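Local coordinates for protein Pab-dependent poly(a)-specific ribonuclease subunit PAN2 (Neurospora crassa, PDB 4CZX) that probably shortens the poly(A) tails of mRNA as catalytic subunit of the PAN2-PAN3 complex, this chain being its N-terminal WD40 propeller domain, at residues G13-P18 / L42-Q47; G28-I33 / A303-K308; G49-F54 / F65-E70. All blocks are in the same frame, centred on the assembly; numbering follows the deposited sequence. Where two conformers were deposited one is given.

Contact 1: G13-P18 / L42-Q47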
loop_
_atom_site.group_PDB
_atom_site.type_symbol
_atom_site.label_atom_id
_atom_site.label_comp_id
_atom_site.label_asym_id
_atom_site.label_seq_id
_atom_site.Cartn_x
_atom_site.Cartn_y
_atom_site.Cartn_z
ATOM N N GLY A 13 29.393 18.253 -17.013
ATOM C CA GLY A 13 28.441 17.725 -16.057
ATOM C C GLY A 13 28.294 16.225 -16.173
ATOM O O GLY A 13 28.687 15.621 -17.165
ATOM N N CYS A 14 27.710 15.623 -15.147
ATOM C CA CYS A 14 27.507 14.184 -15.121
ATOM C C CYS A 14 26.364 13.842 -14.182
ATOM O O CYS A 14 26.149 14.531 -13.182
ATOM C CB CYS A 14 28.788 13.464 -14.688
ATOM S SG CYS A 14 28.604 11.677 -14.468
ATOM N N VAL A 15 25.636 12.785 -14.505
ATOM C CA VAL A 15 24.587 12.317 -13.624
ATOM C C VAL A 15 24.469 10.805 -13.759
ATOM O O VAL A 15 24.712 10.242 -14.825
ATOM C CB VAL A 15 23.222 13.009 -13.916
ATOM C CG1 VAL A 15 22.650 12.555 -15.253
ATOM C CG2 VAL A 15 22.220 12.728 -12.778
ATOM N N ALA A 16 24.141 10.143 -12.657
ATOM C CA ALA A 16 23.823 8.731 -12.693
ATOM C C ALA A 16 22.322 8.587 -12.886
ATOM O O ALA A 16 21.537 9.077 -12.072
ATOM C CB ALA A 16 24.286 8.041 -11.409
ATOM N N TYR A 17 21.906 7.945 -13.971
ATOM C CA TYR A 17 20.473 7.789 -14.215
ATOM C C TYR A 17 20.218 6.553 -15.072
ATOM O O TYR A 17 20.620 6.512 -16.234
ATOM C CB TYR A 17 19.868 9.056 -14.881
ATOM C CG TYR A 17 18.356 9.068 -14.769
ATOM C CD1 TYR A 17 17.737 9.462 -13.590
ATOM C CD2 TYR A 17 17.555 8.622 -15.813
ATOM C CE1 TYR A 17 16.362 9.445 -13.462
ATOM C CE2 TYR A 17 16.191 8.604 -15.700
ATOM C CZ TYR A 17 15.597 9.016 -14.517
ATOM O OH TYR A 17 14.237 8.985 -14.388
ATOM N N PRO A 18 19.567 5.521 -14.497
ATOM C CA PRO A 18 19.055 5.450 -13.120
ATOM C C PRO A 18 20.163 5.208 -12.093
ATOM O O PRO A 18 21.025 4.365 -12.324
ATOM C CB PRO A 18 18.084 4.262 -13.174
ATOM C CG PRO A 18 18.696 3.343 -14.220
ATOM C CD PRO A 18 19.273 4.292 -15.260
ATOM N N LEU A 42 18.211 17.927 -21.291
ATOM C CA LEU A 42 18.633 16.617 -21.787
ATOM C C LEU A 42 17.730 15.550 -21.175
ATOM O O LEU A 42 17.544 15.506 -19.948
ATOM C CB LEU A 42 20.095 16.337 -21.443
ATOM C CG LEU A 42 20.647 14.979 -21.909
ATOM C CD1 LEU A 42 20.782 14.920 -23.431
ATOM C CD2 LEU A 42 21.985 14.691 -21.246
ATOM N N TRP A 43 17.164 14.698 -22.023
ATOM C CA TRP A 43 16.277 13.630 -21.572
ATOM C C TRP A 43 16.953 12.262 -21.603
ATOM O O TRP A 43 17.659 11.929 -22.564
ATOM C CB TRP A 43 15.015 13.606 -22.429
ATOM C CG TRP A 43 14.139 14.816 -22.192
ATOM C CD1 TRP A 43 14.258 16.041 -22.779
ATOM C CD2 TRP A 43 13.034 14.915 -21.279
ATOM N NE1 TRP A 43 13.285 16.896 -22.301
ATOM C CE2 TRP A 43 12.522 16.225 -21.382
ATOM C CE3 TRP A 43 12.421 14.016 -20.394
ATOM C CZ2 TRP A 43 11.424 16.667 -20.629
ATOM C CZ3 TRP A 43 11.330 14.458 -19.642
ATOM C CH2 TRP A 43 10.843 15.766 -19.770
ATOM N N ILE A 44 16.732 11.477 -20.547
ATOM C CA ILE A 44 17.344 10.143 -20.406
ATOM C C ILE A 44 16.262 9.122 -20.092
ATOM O O ILE A 44 15.425 9.357 -19.217
ATOM C CB ILE A 44 18.415 10.126 -19.286
ATOM C CG1 ILE A 44 19.448 11.234 -19.512
ATOM C CG2 ILE A 44 19.059 8.732 -19.127
ATOM C CD1 ILE A 44 20.477 11.342 -18.417
ATOM N N GLY A 45 16.256 7.993 -20.802
ATOM C CA GLY A 45 15.270 6.962 -20.528
ATOM C C GLY A 45 15.854 5.751 -19.808
ATOM O O GLY A 45 17.043 5.472 -19.952
ATOM N N THR A 46 15.032 5.050 -19.021
ATOM C CA THR A 46 15.455 3.805 -18.348
ATOM C C THR A 46 14.895 2.563 -19.027
ATOM O O THR A 46 13.995 2.642 -19.863
ATOM C CB THR A 46 15.006 3.737 -16.842
ATOM O OG1 THR A 46 13.616 3.391 -16.766
ATOM C CG2 THR A 46 15.261 5.057 -16.101
ATOM N N GLN A 47 15.395 1.401 -18.608
ATOM C CA GLN A 47 15.007 0.131 -19.196
ATOM C C GLN A 47 13.574 -0.276 -18.840
ATOM O O GLN A 47 13.095 -1.309 -19.314
ATOM C CB GLN A 47 15.989 -0.976 -18.756
ATOM C CG GLN A 47 17.440 -0.738 -19.194
ATOM C CD GLN A 47 17.585 -0.754 -20.697
ATOM O OE1 GLN A 47 16.803 -1.407 -21.389
ATOM N NE2 GLN A 47 18.579 -0.016 -21.222
#
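Tyr17 and Ile44 meet where two blades of the WD40 beta-propeller pack face against face. The 13-18 segment comes off the outermost strand of the blade that also holds strands 290-295, 302-306 and 310-315. The 42-47 segment carries the end of strand 41-45, second from the axis in the next blade, and the loop that follows it. The tight part lies around the tyrosine ring. Ile44 CG2 reaches the ring at its edge, near the ring plane, with Tyr17 CD2 3.6 Å from it. Thr46 CG2 sits obliquely to the same ring, 3.7 Å from Tyr17 CE2. Tyr17 CG is anti to the backbone N (chi1 -163°), which carries the ring toward the neighbouring blade and alongside Ile44. Phe54 meets this ring edge-to-face, and His22 also touches it. Replacing Tyr17 by an alanine is likely to open a gap beside Ile44 and Thr46 and to leave Phe54 without its edge-to-face partner. The Val15 end is looser and partly exposed. There a single methyl pair joins the blades, Val15 CG1 and Ile44 CD1, 4.0 Å apart. Thr46 divides its two branches. Its OG1 is hydrogen-bonded to Asp24 and to the backbone N of Lys48 and Phe50, while its methyl is turned to the 13-18 segment. The peptide bond before Pro18 is cis, and Pro18 CB lies 4.1 Å from Thr46 CG2.

Contact 2: G28-I33 / A303-K308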
loop_
_atom_site.group_PDB
_atom_site.type_symbol
_atom_site.label_atom_id
_atom_site.label_comp_id
_atom_site.label_asym_id
_atom_site.label_seq_id
_atom_site.Cartn_x
_atom_site.Cartn_y
_atom_site.Cartn_z
ATOM N N GLY A 28 19.032 -1.970 -15.495
ATOM C CA GLY A 28 20.168 -1.660 -16.351
ATOM C C GLY A 28 20.387 -0.177 -16.620
ATOM O O GLY A 28 19.711 0.673 -16.047
ATOM N N PRO A 29 21.344 0.142 -17.497
ATOM C CA PRO A 29 21.687 1.534 -17.824
ATOM C C PRO A 29 20.621 2.214 -18.663
ATOM O O PRO A 29 19.606 1.601 -19.004
ATOM C CB PRO A 29 22.987 1.391 -18.623
ATOM C CG PRO A 29 22.818 0.074 -19.315
ATOM C CD PRO A 29 22.151 -0.816 -18.273
ATOM N N ALA A 30 20.858 3.480 -18.997
ATOM C CA ALA A 30 19.938 4.228 -19.844
ATOM C C ALA A 30 19.649 3.489 -21.158
ATOM O O ALA A 30 20.506 2.768 -21.685
ATOM C CB ALA A 30 20.497 5.627 -20.122
ATOM N N SER A 31 18.429 3.653 -21.655
ATOM C CA SER A 31 17.969 3.003 -22.875
ATOM C C SER A 31 18.100 3.941 -24.065
ATOM O O SER A 31 18.161 3.498 -25.224
ATOM C CB SER A 31 16.511 2.558 -22.723
ATOM O OG SER A 31 15.681 3.691 -22.473
ATOM N N THR A 32 18.116 5.243 -23.783
ATOM C CA THR A 32 18.254 6.250 -24.836
ATOM C C THR A 32 18.487 7.616 -24.180
ATOM O O THR A 32 18.121 7.823 -23.012
ATOM C CB THR A 32 16.999 6.288 -25.753
ATOM O OG1 THR A 32 17.206 7.194 -26.843
ATOM C CG2 THR A 32 15.752 6.725 -24.964
ATOM N N ILE A 33 19.135 8.527 -24.898
ATOM C CA ILE A 33 19.213 9.924 -24.467
ATOM C C ILE A 33 18.959 10.843 -25.655
ATOM O O ILE A 33 19.238 10.477 -26.802
ATOM C CB ILE A 33 20.589 10.273 -23.828
ATOM C CG1 ILE A 33 21.687 10.366 -24.896
ATOM C CG2 ILE A 33 20.980 9.247 -22.730
ATOM C CD1 ILE A 33 23.064 10.647 -24.324
ATOM N N ALA A 303 26.539 14.777 -25.445
ATOM C CA ALA A 303 26.150 13.908 -24.330
ATOM C C ALA A 303 26.443 12.454 -24.643
ATOM O O ALA A 303 26.203 12.004 -25.757
ATOM C CB ALA A 303 24.678 14.086 -24.003
ATOM N N LEU A 304 26.931 11.726 -23.637
ATOM C CA LEU A 304 27.291 10.321 -23.780
ATOM C C LEU A 304 26.803 9.538 -22.566
ATOM O O LEU A 304 27.080 9.930 -21.432
ATOM C CB LEU A 304 28.807 10.151 -23.921
ATOM C CG LEU A 304 29.562 10.780 -25.094
ATOM C CD1 LEU A 304 29.864 12.260 -24.855
ATOM C CD2 LEU A 304 30.848 10.015 -25.344
ATOM N N ALA A 305 26.077 8.447 -22.790
ATOM C CA ALA A 305 25.660 7.602 -21.677
ATOM C C ALA A 305 26.424 6.294 -21.733
ATOM O O ALA A 305 26.634 5.755 -22.823
ATOM C CB ALA A 305 24.152 7.345 -21.711
ATOM N N ASP A 306 26.852 5.789 -20.571
ATOM C CA ASP A 306 27.645 4.562 -20.549
ATOM C C ASP A 306 26.923 3.422 -19.840
ATOM O O ASP A 306 25.861 3.618 -19.238
ATOM C CB ASP A 306 29.036 4.802 -19.922
ATOM C CG ASP A 306 29.007 5.061 -18.409
ATOM O OD1 ASP A 306 28.020 4.739 -17.713
ATOM O OD2 ASP A 306 30.019 5.593 -17.902
ATOM N N ASN A 307 27.502 2.225 -19.902
ATOM C CA ASN A 307 26.802 1.069 -19.364
ATOM C C ASN A 307 26.945 0.967 -17.848
ATOM O O ASN A 307 26.449 0.023 -17.242
ATOM C CB ASN A 307 27.284 -0.216 -20.050
ATOM C CG ASN A 307 28.676 -0.613 -19.644
ATOM O OD1 ASN A 307 29.470 0.210 -19.198
ATOM N ND2 ASN A 307 28.983 -1.894 -19.792
ATOM N N LYS A 308 27.613 1.946 -17.241
ATOM C CA LYS A 308 27.706 2.035 -15.782
ATOM C C LYS A 308 26.688 3.039 -15.212
ATOM O O LYS A 308 26.806 3.468 -14.061
ATOM C CB LYS A 308 29.122 2.436 -15.356
ATOM C CG LYS A 308 30.219 1.399 -15.689
ATOM C CD LYS A 308 29.852 -0.011 -15.252
ATOM C CE LYS A 308 31.008 -0.992 -15.508
ATOM N NZ LYS A 308 31.494 -0.958 -16.927
HETATM O O HOH W 1 23.493 4.928 -18.746
#
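This is a blade-to-blade packing contact of the beta-propeller, close to the inner ends of two adjacent blades. The two segments run nearly antiparallel, 160° apart, yet they belong to different sheets. They meet mainly through apolar side chains, Ile33 against two alanines. Ile33 does most of this with two branches. Its CD1 lies 3.8 Å from Ala303 CB, and its CG2 lies 3.8 Å from Ala305 CB. CG1 stands between the backbone N and the carbonyl carbon (chi1 73°), and the extended chain beyond it takes CD1 to Ala303. Ala30 CB adds a more distant methyl contact with Ala305 CB at 4.3 Å. At the other end Pro29 lays its ring against backbone, with CB 3.7 Å from Asp306 O. One water joins the segments here: it accepts from Ala30 N at 3.0 Å and donates to Asp306 O at 2.8 Å, so both backbone groups are satisfied. Asp306 OD1 accepts from Lys308 N, an Asx turn, and also from the backbone N of Asn310. Strand 302-306 lies between strands 290-295 and 310-315. Strand 32-35 is the innermost strand of the next blade, beside strand 41-45, whose Ile44 also touches Ala30 and Ile33.

Contact 3: G49-F54 / F65-E70; sequences GFAGSF and FRIHPE
Strands 50-55 and 60-66 pair antiparallel, with Ala51 and Phe65 a hydrogen-bonded pair and Phe50 and Arg66 a non-hydrogen-bonded one. Ala51 N gives to Phe65 O at 2.9 Å, and Phe65 N gives to Ala51 O at 2.9 Å. Past the strand end, Ile67 N still reaches Gly49 O at 3.0 Å. Gly49 has a positive phi of 92°, and a CB there would probably clash with His68 NE2, which is hydrogen-bonded to Gly73 O. On one face of the sheet Arg66 meets the Phe50 ring over a face and at an edge. Its CB stands over the ring face, 4.2 Å from the centroid, a CH-pi contact. The chain then bends at chi3 (-63°) and brings the guanidinium to the ring rim. The two planes stand 80° apart, so Phe50 CD2 sits over one guanidinium face while Arg66 NH2 lies at the ring edge, 3.4 Å from CD2. Glu70 CB packs on the other guanidinium face. NH2 also makes a salt bridge with Asp24, which probably fixes the group. On the other face Ala51 CB touches Ile67 CG2 at 4.0 Å. An aromatic side chain of another protein chain is hydrogen-bonded to Arg66 O. The hairpin 50-55/60-66 forms the outer half of its blade. Its Ala51 and Phe65 side is packed by Phe87 and Ala96 of the next blade, from strands 85-88 and 93-96.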
loop_
_atom_site.group_PDB
_atom_site.type_symbol
_atom_site.label_atom_id
_atom_site.label_comp_id
_atom_site.label_asym_id
_atom_site.label_seq_id
_atom_site.Cartn_x
_atom_site.Cartn_y
_atom_site.Cartn_z
ATOM N N GLY A 49 11.128 2.375 -18.669
ATOM C CA GLY A 49 10.281 3.468 -19.121
ATOM C C GLY A 49 10.226 4.723 -18.263
ATOM O O GLY A 49 9.355 5.571 -18.470
ATOM N N PHE A 50 11.138 4.882 -17.311
ATOM C CA PHE A 50 11.215 6.195 -16.654
ATOM C C PHE A 50 11.896 7.203 -17.582
ATOM O O PHE A 50 12.882 6.877 -18.255
ATOM C CB PHE A 50 11.975 6.119 -15.324
ATOM C CG PHE A 50 11.165 6.570 -14.146
ATOM C CD1 PHE A 50 11.018 7.926 -13.864
ATOM C CD2 PHE A 50 10.555 5.648 -13.322
ATOM C CE1 PHE A 50 10.261 8.339 -12.772
ATOM C CE2 PHE A 50 9.798 6.052 -12.228
ATOM C CZ PHE A 50 9.652 7.397 -11.948
ATOM N N ALA A 51 11.346 8.414 -17.624
ATOM C CA ALA A 51 11.961 9.539 -18.316
ATOM C C ALA A 51 12.463 10.523 -17.281
ATOM O O ALA A 51 11.704 10.926 -16.382
ATOM C CB ALA A 51 10.958 10.219 -19.246
ATOM N N GLY A 52 13.736 10.890 -17.374
ATOM C CA GLY A 52 14.272 11.953 -16.538
ATOM C C GLY A 52 14.793 13.103 -17.391
ATOM O O GLY A 52 15.437 12.864 -18.406
ATOM N N SER A 53 14.507 14.341 -16.984
ATOM C CA SER A 53 15.019 15.522 -17.680
ATOM C C SER A 53 15.991 16.287 -16.787
ATOM O O SER A 53 15.819 16.342 -15.559
ATOM C CB SER A 53 13.877 16.440 -18.125
ATOM O OG SER A 53 13.254 17.072 -17.019
ATOM N N PHE A 54 17.007 16.874 -17.417
ATOM C CA PHE A 54 18.096 17.559 -16.717
ATOM C C PHE A 54 18.486 18.867 -17.415
ATOM O O PHE A 54 18.580 18.915 -18.648
ATOM C CB PHE A 54 19.297 16.622 -16.607
ATOM C CG PHE A 54 18.981 15.330 -15.897
ATOM C CD1 PHE A 54 18.514 14.230 -16.601
ATOM C CD2 PHE A 54 19.127 15.228 -14.521
ATOM C CE1 PHE A 54 18.208 13.045 -15.948
ATOM C CE2 PHE A 54 18.820 14.042 -13.856
ATOM C CZ PHE A 54 18.361 12.952 -14.575
ATOM N N PHE A 65 9.350 11.137 -14.666
ATOM C CA PHE A 65 8.084 10.412 -14.589
ATOM C C PHE A 65 8.109 9.198 -15.501
ATOM O O PHE A 65 8.813 9.182 -16.506
ATOM C CB PHE A 65 6.900 11.331 -14.946
ATOM C CG PHE A 65 7.147 12.209 -16.150
ATOM C CD1 PHE A 65 6.818 11.774 -17.428
ATOM C CD2 PHE A 65 7.700 13.466 -16.001
ATOM C CE1 PHE A 65 7.051 12.598 -18.554
ATOM C CE2 PHE A 65 7.955 14.282 -17.120
ATOM C CZ PHE A 65 7.620 13.849 -18.390
ATOM N N ARG A 66 7.342 8.178 -15.138
ATOM C CA ARG A 66 7.285 6.968 -15.937
ATOM C C ARG A 66 6.288 7.162 -17.068
ATOM O O ARG A 66 5.199 7.680 -16.858
ATOM C CB ARG A 66 6.908 5.758 -15.076
ATOM C CG ARG A 66 7.203 4.444 -15.801
ATOM C CD ARG A 66 6.784 3.203 -14.951
ATOM N NE ARG A 66 7.520 3.081 -13.693
ATOM C CZ ARG A 66 8.789 2.695 -13.602
ATOM N NH1 ARG A 66 9.472 2.420 -14.702
ATOM N NH2 ARG A 66 9.384 2.593 -12.415
ATOM N N ILE A 67 6.655 6.759 -18.280
ATOM C CA ILE A 67 5.819 7.078 -19.437
ATOM C C ILE A 67 5.020 5.874 -19.981
ATOM O O ILE A 67 4.226 6.026 -20.911
ATOM C CB ILE A 67 6.681 7.741 -20.574
ATOM C CG1 ILE A 67 7.876 6.877 -21.004
ATOM C CG2 ILE A 67 7.210 9.084 -20.081
ATOM C CD1 ILE A 67 7.551 5.757 -21.987
ATOM N N HIS A 68 5.215 4.688 -19.406
ATOM C CA HIS A 68 4.365 3.539 -19.741
ATOM C C HIS A 68 4.449 2.517 -18.598
ATOM O O HIS A 68 5.300 2.666 -17.728
ATOM C CB HIS A 68 4.752 2.924 -21.107
ATOM C CG HIS A 68 6.138 2.353 -21.174
ATOM N ND1 HIS A 68 6.757 2.076 -22.377
ATOM C CD2 HIS A 68 7.012 1.985 -20.208
ATOM C CE1 HIS A 68 7.959 1.584 -22.147
ATOM N NE2 HIS A 68 8.135 1.504 -20.840
ATOM N N PRO A 69 3.564 1.501 -18.583
ATOM C CA PRO A 69 3.682 0.471 -17.532
ATOM C C PRO A 69 5.076 -0.145 -17.528
ATOM O O PRO A 69 5.620 -0.392 -18.607
ATOM C CB PRO A 69 2.626 -0.562 -17.924
ATOM C CG PRO A 69 1.639 0.195 -18.746
ATOM C CD PRO A 69 2.418 1.245 -19.475
ATOM N N GLU A 70 5.659 -0.381 -16.354
ATOM C CA GLU A 70 7.068 -0.790 -16.312
ATOM C C GLU A 70 7.319 -2.145 -16.979
ATOM O O GLU A 70 8.435 -2.419 -17.410
ATOM C CB GLU A 70 7.589 -0.813 -14.874
ATOM C CG GLU A 70 6.977 -1.859 -13.982
ATOM C CD GLU A 70 7.131 -1.490 -12.520
ATOM O OE1 GLU A 70 8.258 -1.594 -11.988
ATOM O OE2 GLU A 70 6.130 -1.064 -11.911
#

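All three contacts involve the blade of strands 32-35, 41-45, 50-55 and 60-66. Contacts 1 and 2 join it to the preceding blade, with centres about 7 Å apart. They are tied directly: Gly45 O and Thr32 O take part in probable backbone bonds, with Ser31 N and Gly45 N, each at 2.9 Å. Contact 3 lies within the blade, about 11 Å from contact 1 and about 14 Å from contact 2, centre to centre. Tyr17 OH packs 3.4 Å from Phe50 CD1, so the ring of contact 1 reaches contact 3. The nearest atoms of contacts 2 and 3 are about 6 Å apart. The metal-dependent nuclease site belongs to another domain, absent from this chain.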